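Local atomic coordinates of mandelate racemase/muconate lactonizing enzyme-like protein (Roseovarius sp. TM1035, PDB entry 3RCY), a protein that has no established substrate but, as a magnesium-binding member of the mandelate racemase/muconate lactonizing enzyme family, probably catalyses isomerisation or a related reaction of a carboxylate. Residues E64-E69 with F75-S80. Sequence-based numbering, arbitrary orientation.
Sequences EGENPE and FRRVYS
Arg-77 is extended from CG to NE and runs toward Glu-66, whose CG lies anti to the backbone N before the chain bends at chi2 (60°), bringing OE1 to the end of the guanidinium. Bridging the two backbones, 11.5 Å apart from the CA of Glu-66 to the CA of Arg-77, falls mainly to the long arginine. The grip is end-on but forked: NH1 of Arg-77 lies 2.7 Å from OE1 of Glu-66, and NH2 of Arg-77 lies 2.8 Å from the same oxygen. OE1 sits near the guanidinium plane, between the two nitrogens, yet both reach it from one face of the carboxylate, and the two planes are turned 57° apart. This differs from the coplanar bidentate pair in which each nitrogen takes its own oxygen; because both N-H groups converge on one oxygen, neither bond is straight. The CG of Glu-66 also comes within 3.6 Å of NH1 of Arg-77.

Second partners steady both groups. Glu-66 OE2 accepts from Asn-70 ND2, NH1 of Arg-77 also donates to the carbonyl O of His-62, and NE of Arg-77 forms a salt bridge with Glu-391 of a third subunit. The guanidinium is thus shared between its own chain and an assembly interface.

Beyond the bridge, OD1 of Asn-67 accepts from the backbone N of Glu-69 at 3.0 Å, closing an Asx turn just ahead of helix 71-80. The Glu-66 to Arg-77 bridge ties the helix to the loop that leads into it, within the helical part of the N-terminal capping domain characteristic of the enolase superfamily.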
loop_
_atom_site.group_PDB
_atom_site.type_symbol
_atom_site.label_atom_id
_atom_site.label_comp_id
_atom_site.label_asym_id
_atom_site.label_seq_id
_atom_site.Cartn_x
_atom_site.Cartn_y
_atom_site.Cartn_z
ATOM N N GLU A 64 35.586 -30.068 1.638
ATOM C CA GLU A 64 36.531 -31.176 1.768
ATOM C C GLU A 64 36.474 -31.758 3.179
ATOM O O GLU A 64 36.533 -31.020 4.169
ATOM C CB GLU A 64 37.955 -30.724 1.422
ATOM C CG GLU A 64 38.970 -31.862 1.295
ATOM C CD GLU A 64 40.386 -31.363 1.011
ATOM O OE1 GLU A 64 40.565 -30.153 0.713
ATOM O OE2 GLU A 64 41.329 -32.182 1.089
ATOM N N GLY A 65 36.328 -33.078 3.257
ATOM C CA GLY A 65 36.234 -33.778 4.541
ATOM C C GLY A 65 34.818 -33.855 5.105
ATOM O O GLY A 65 34.601 -34.479 6.146
ATOM N N GLU A 66 33.854 -33.222 4.427
ATOM C CA GLU A 66 32.452 -33.229 4.882
ATOM C C GLU A 66 31.666 -34.402 4.309
ATOM O O GLU A 66 31.925 -34.846 3.192
ATOM C CB GLU A 66 31.745 -31.917 4.495
ATOM C CG GLU A 66 30.397 -31.668 5.177
ATOM C CD GLU A 66 30.509 -31.620 6.697
ATOM O OE1 GLU A 66 31.329 -30.835 7.215
ATOM O OE2 GLU A 66 29.788 -32.381 7.376
ATOM N N ASN A 67 30.700 -34.889 5.088
ATOM C CA ASN A 67 29.694 -35.835 4.615
ATOM C C ASN A 67 28.818 -35.155 3.551
ATOM O O ASN A 67 28.234 -34.110 3.815
ATOM C CB ASN A 67 28.848 -36.287 5.809
ATOM C CG ASN A 67 27.882 -37.417 5.473
ATOM O OD1 ASN A 67 27.459 -37.596 4.335
ATOM N ND2 ASN A 67 27.521 -38.182 6.489
ATOM N N PRO A 68 28.739 -35.736 2.337
ATOM C CA PRO A 68 27.956 -35.110 1.265
ATOM C C PRO A 68 26.451 -34.992 1.560
ATOM O O PRO A 68 25.765 -34.230 0.882
ATOM C CB PRO A 68 28.206 -36.027 0.058
ATOM C CG PRO A 68 28.661 -37.329 0.653
ATOM C CD PRO A 68 29.437 -36.945 1.866
ATOM N N GLU A 69 25.954 -35.728 2.560
ATOM C CA GLU A 69 24.576 -35.555 3.044
ATOM C C GLU A 69 24.320 -34.137 3.563
ATOM O O GLU A 69 23.182 -33.659 3.549
ATOM C CB GLU A 69 24.266 -36.540 4.180
ATOM C CG GLU A 69 24.096 -37.990 3.759
ATOM C CD GLU A 69 23.901 -38.925 4.951
ATOM O OE1 GLU A 69 24.271 -38.539 6.085
ATOM O OE2 GLU A 69 23.381 -40.048 4.751
ATOM N N PHE A 75 25.912 -25.350 2.185
ATOM C CA PHE A 75 25.382 -24.099 1.655
ATOM C C PHE A 75 25.603 -22.932 2.630
ATOM O O PHE A 75 26.142 -21.892 2.233
ATOM C CB PHE A 75 23.906 -24.191 1.240
ATOM C CG PHE A 75 23.348 -22.875 0.747
ATOM C CD1 PHE A 75 23.508 -22.491 -0.583
ATOM C CD2 PHE A 75 22.704 -22.002 1.628
ATOM C CE1 PHE A 75 23.020 -21.255 -1.034
ATOM C CE2 PHE A 75 22.215 -20.779 1.193
ATOM C CZ PHE A 75 22.368 -20.403 -0.140
ATOM N N ARG A 76 25.220 -23.109 3.893
ATOM C CA ARG A 76 25.396 -22.049 4.894
ATOM C C ARG A 76 26.849 -21.592 5.025
ATOM O O ARG A 76 27.111 -20.402 5.168
ATOM C CB ARG A 76 24.871 -22.459 6.278
ATOM C CG ARG A 76 23.341 -22.682 6.400
ATOM C CD ARG A 76 22.499 -21.544 5.807
ATOM N NE ARG A 76 22.843 -20.228 6.355
ATOM C CZ ARG A 76 22.181 -19.105 6.089
ATOM N NH1 ARG A 76 21.118 -19.127 5.277
ATOM N NH2 ARG A 76 22.588 -17.954 6.632
ATOM N N ARG A 77 27.780 -22.545 5.012
ATOM C CA ARG A 77 29.203 -22.236 5.104
ATOM C C ARG A 77 29.658 -21.333 3.962
ATOM O O ARG A 77 30.302 -20.322 4.202
ATOM C CB ARG A 77 30.035 -23.516 5.081
ATOM C CG ARG A 77 30.039 -24.304 6.363
ATOM C CD ARG A 77 30.839 -25.579 6.153
ATOM N NE ARG A 77 30.928 -26.391 7.356
ATOM C CZ ARG A 77 31.212 -27.695 7.364
ATOM N NH1 ARG A 77 31.418 -28.350 6.224
ATOM N NH2 ARG A 77 31.267 -28.351 8.517
ATOM N N VAL A 78 29.330 -21.708 2.726
ATOM C CA VAL A 78 29.773 -20.941 1.558
ATOM C C VAL A 78 29.038 -19.598 1.487
ATOM O O VAL A 78 29.650 -18.561 1.248
ATOM C CB VAL A 78 29.593 -21.729 0.225
ATOM C CG1 VAL A 78 30.112 -20.919 -0.951
ATOM C CG2 VAL A 78 30.321 -23.065 0.302
ATOM N N TYR A 79 27.731 -19.634 1.728
ATOM C CA TYR A 79 26.893 -18.434 1.739
ATOM C C TYR A 79 27.381 -17.390 2.740
ATOM O O TYR A 79 27.295 -16.183 2.472
ATOM C CB TYR A 79 25.449 -18.822 2.058
ATOM C CG TYR A 79 24.429 -17.715 1.927
ATOM C CD1 TYR A 79 24.068 -17.219 0.677
ATOM C CD2 TYR A 79 23.787 -17.202 3.053
ATOM C CE1 TYR A 79 23.116 -16.214 0.545
ATOM C CE2 TYR A 79 22.821 -16.197 2.932
ATOM C CZ TYR A 79 22.495 -15.718 1.669
ATOM O OH TYR A 79 21.541 -14.742 1.530
ATOM N N SER A 80 27.905 -17.864 3.874
ATOM C CA SER A 80 28.357 -17.003 4.963
ATOM C C SER A 80 29.849 -16.665 4.902
ATOM O O SER A 80 30.341 -15.837 5.693
ATOM C CB SER A 80 28.062 -17.675 6.313
ATOM O OG SER A 80 26.687 -18.025 6.419
#